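Local atomic coordinates of glycosyl transferase (Staphylococcus aureus, PDB entry 5U02), a protein that belongs to the TarS glycosyl transferases, its chain running from a helical linker region into beta-rich C-terminal domains of the E-set kind. Residues D92-R97 against Q121-E126. Residues are numbered along the deposited sequence; the frame is centred on the assembly and turned at random.
Sequences DIDNYR and QFNEGE
With CG anti to its carbonyl carbon (chi1 -72°), Asn95 sends its amide from the first turn of helix 93-105 towards Asn123, while a bend at chi2 (74°) folds the Glu126 carboxylate back to meet the same side chain from the opposite direction. The contact joins the N-capped start of this helix to the connection between antiparallel strands 117-121 and 129-132, which makes a type II beta turn from Asn123 to Glu126. Asn95 thus reaches both ends of the turn: its CG lies 4.1 Å from Asn123 ND2, and the two side chains cross at a slant, their amide planes steeply turned against each other. A weak hydrogen bond from Asn123 ND2 to Thr98 OG1 ties the turn to the next turn of the helix, where the same hydroxyl is hydrogen-bonded to Asp94 O. Glu126 N closes the turn on Asn123 O at 3.2 Å. Phe122 leads its ring away from segment 92-97, along the helix to Val99, Ser102 and Tyr103. At the N-cap, Asp92 OD2 stands 4.1 Å from Glu126 OE1, a like-charged pair that may raise the proton affinity of either group slightly. The cap itself is a bond from Asn95 N to Asp92 OD1, 3.2 Å long and fairly straight at 161°, received from above the carboxylate plane.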
# COMPACT_ATOMS: atom_id res chain seq x y z
N ASP A 92 -24.77 -25.10 -26.30
CA ASP A 92 -24.85 -23.64 -26.28
C ASP A 92 -23.41 -23.12 -26.28
O ASP A 92 -22.78 -23.02 -25.22
CB ASP A 92 -25.62 -23.19 -25.04
CG ASP A 92 -25.89 -21.70 -25.03
OD1 ASP A 92 -25.26 -20.95 -25.80
OD2 ASP A 92 -26.76 -21.29 -24.23
N ILE A 93 -22.90 -22.78 -27.46
CA ILE A 93 -21.50 -22.39 -27.58
C ILE A 93 -21.28 -20.89 -27.54
O ILE A 93 -20.14 -20.44 -27.37
CB ILE A 93 -20.85 -23.00 -28.85
CG1 ILE A 93 -19.36 -23.18 -28.62
CG2 ILE A 93 -21.12 -22.10 -30.05
CD1 ILE A 93 -18.65 -23.76 -29.77
N ASP A 94 -22.34 -20.08 -27.69
CA ASP A 94 -22.21 -18.67 -27.34
C ASP A 94 -21.91 -18.51 -25.86
O ASP A 94 -21.09 -17.68 -25.47
CB ASP A 94 -23.49 -17.90 -27.71
CG ASP A 94 -23.46 -16.45 -27.23
OD1 ASP A 94 -23.89 -16.19 -26.09
OD2 ASP A 94 -22.99 -15.59 -28.01
N ASN A 95 -22.56 -19.33 -25.02
CA ASN A 95 -22.30 -19.32 -23.59
C ASN A 95 -21.11 -20.19 -23.22
O ASN A 95 -20.39 -19.88 -22.27
CB ASN A 95 -23.54 -19.79 -22.83
CG ASN A 95 -24.65 -18.76 -22.84
OD1 ASN A 95 -25.75 -19.02 -23.33
ND2 ASN A 95 -24.38 -17.59 -22.28
N TYR A 96 -20.88 -21.29 -23.94
CA TYR A 96 -19.72 -22.13 -23.66
C TYR A 96 -18.43 -21.34 -23.83
O TYR A 96 -17.54 -21.38 -22.97
CB TYR A 96 -19.71 -23.36 -24.57
CG TYR A 96 -18.71 -24.42 -24.16
CD1 TYR A 96 -17.36 -24.29 -24.47
CD2 TYR A 96 -19.11 -25.56 -23.47
CE1 TYR A 96 -16.44 -25.26 -24.10
CE2 TYR A 96 -18.20 -26.53 -23.10
CZ TYR A 96 -16.87 -26.38 -23.42
OH TYR A 96 -15.97 -27.35 -23.04
N ARG A 97 -18.29 -20.63 -24.95
CA ARG A 97 -17.10 -19.81 -25.13
C ARG A 97 -17.06 -18.69 -24.10
O ARG A 97 -16.02 -18.47 -23.47
CB ARG A 97 -17.05 -19.24 -26.55
CG ARG A 97 -15.75 -18.50 -26.84
CD ARG A 97 -15.66 -18.02 -28.28
NE ARG A 97 -16.94 -17.55 -28.79
CZ ARG A 97 -17.62 -18.13 -29.77
NH1 ARG A 97 -17.14 -19.21 -30.38
NH2 ARG A 97 -18.78 -17.62 -30.17
N GLN A 121 -22.93 -15.56 -13.01
CA GLN A 121 -23.90 -15.61 -14.10
C GLN A 121 -23.21 -15.07 -15.34
O GLN A 121 -22.79 -13.91 -15.36
CB GLN A 121 -25.17 -14.81 -13.77
CG GLN A 121 -26.06 -14.60 -15.00
CD GLN A 121 -27.14 -13.52 -14.80
OE1 GLN A 121 -26.85 -12.41 -14.35
NE2 GLN A 121 -28.37 -13.83 -15.18
N PHE A 122 -23.09 -15.92 -16.37
CA PHE A 122 -22.22 -15.58 -17.49
C PHE A 122 -22.89 -14.66 -18.51
O PHE A 122 -22.19 -13.91 -19.20
CB PHE A 122 -21.72 -16.85 -18.16
CG PHE A 122 -20.72 -17.62 -17.34
CD1 PHE A 122 -19.37 -17.30 -17.37
CD2 PHE A 122 -21.14 -18.65 -16.52
CE1 PHE A 122 -18.46 -18.01 -16.60
CE2 PHE A 122 -20.23 -19.36 -15.76
CZ PHE A 122 -18.89 -19.04 -15.80
N ASN A 123 -24.21 -14.71 -18.63
CA ASN A 123 -24.94 -13.84 -19.54
C ASN A 123 -26.28 -13.49 -18.93
O ASN A 123 -26.74 -14.12 -17.98
CB ASN A 123 -25.12 -14.49 -20.92
CG ASN A 123 -23.98 -14.17 -21.88
OD1 ASN A 123 -23.94 -13.08 -22.46
ND2 ASN A 123 -23.06 -15.10 -22.05
N GLU A 124 -26.91 -12.45 -19.49
CA GLU A 124 -28.17 -11.97 -18.95
C GLU A 124 -29.26 -13.03 -19.10
O GLU A 124 -29.45 -13.59 -20.18
CB GLU A 124 -28.58 -10.68 -19.67
CG GLU A 124 -29.78 -9.97 -19.05
CD GLU A 124 -30.00 -8.59 -19.65
OE1 GLU A 124 -30.01 -8.48 -20.89
OE2 GLU A 124 -30.16 -7.63 -18.87
N GLY A 125 -29.96 -13.30 -18.00
CA GLY A 125 -31.03 -14.27 -17.99
C GLY A 125 -30.61 -15.70 -17.68
O GLY A 125 -31.48 -16.53 -17.41
N GLU A 126 -29.32 -16.00 -17.72
CA GLU A 126 -28.83 -17.34 -17.48
C GLU A 126 -28.71 -17.61 -15.98
O GLU A 126 -28.63 -16.67 -15.18
CB GLU A 126 -27.48 -17.52 -18.17
CG GLU A 126 -27.28 -18.87 -18.84
CD GLU A 126 -28.06 -19.03 -20.13
OE1 GLU A 126 -28.23 -20.18 -20.58
OE2 GLU A 126 -28.49 -18.01 -20.70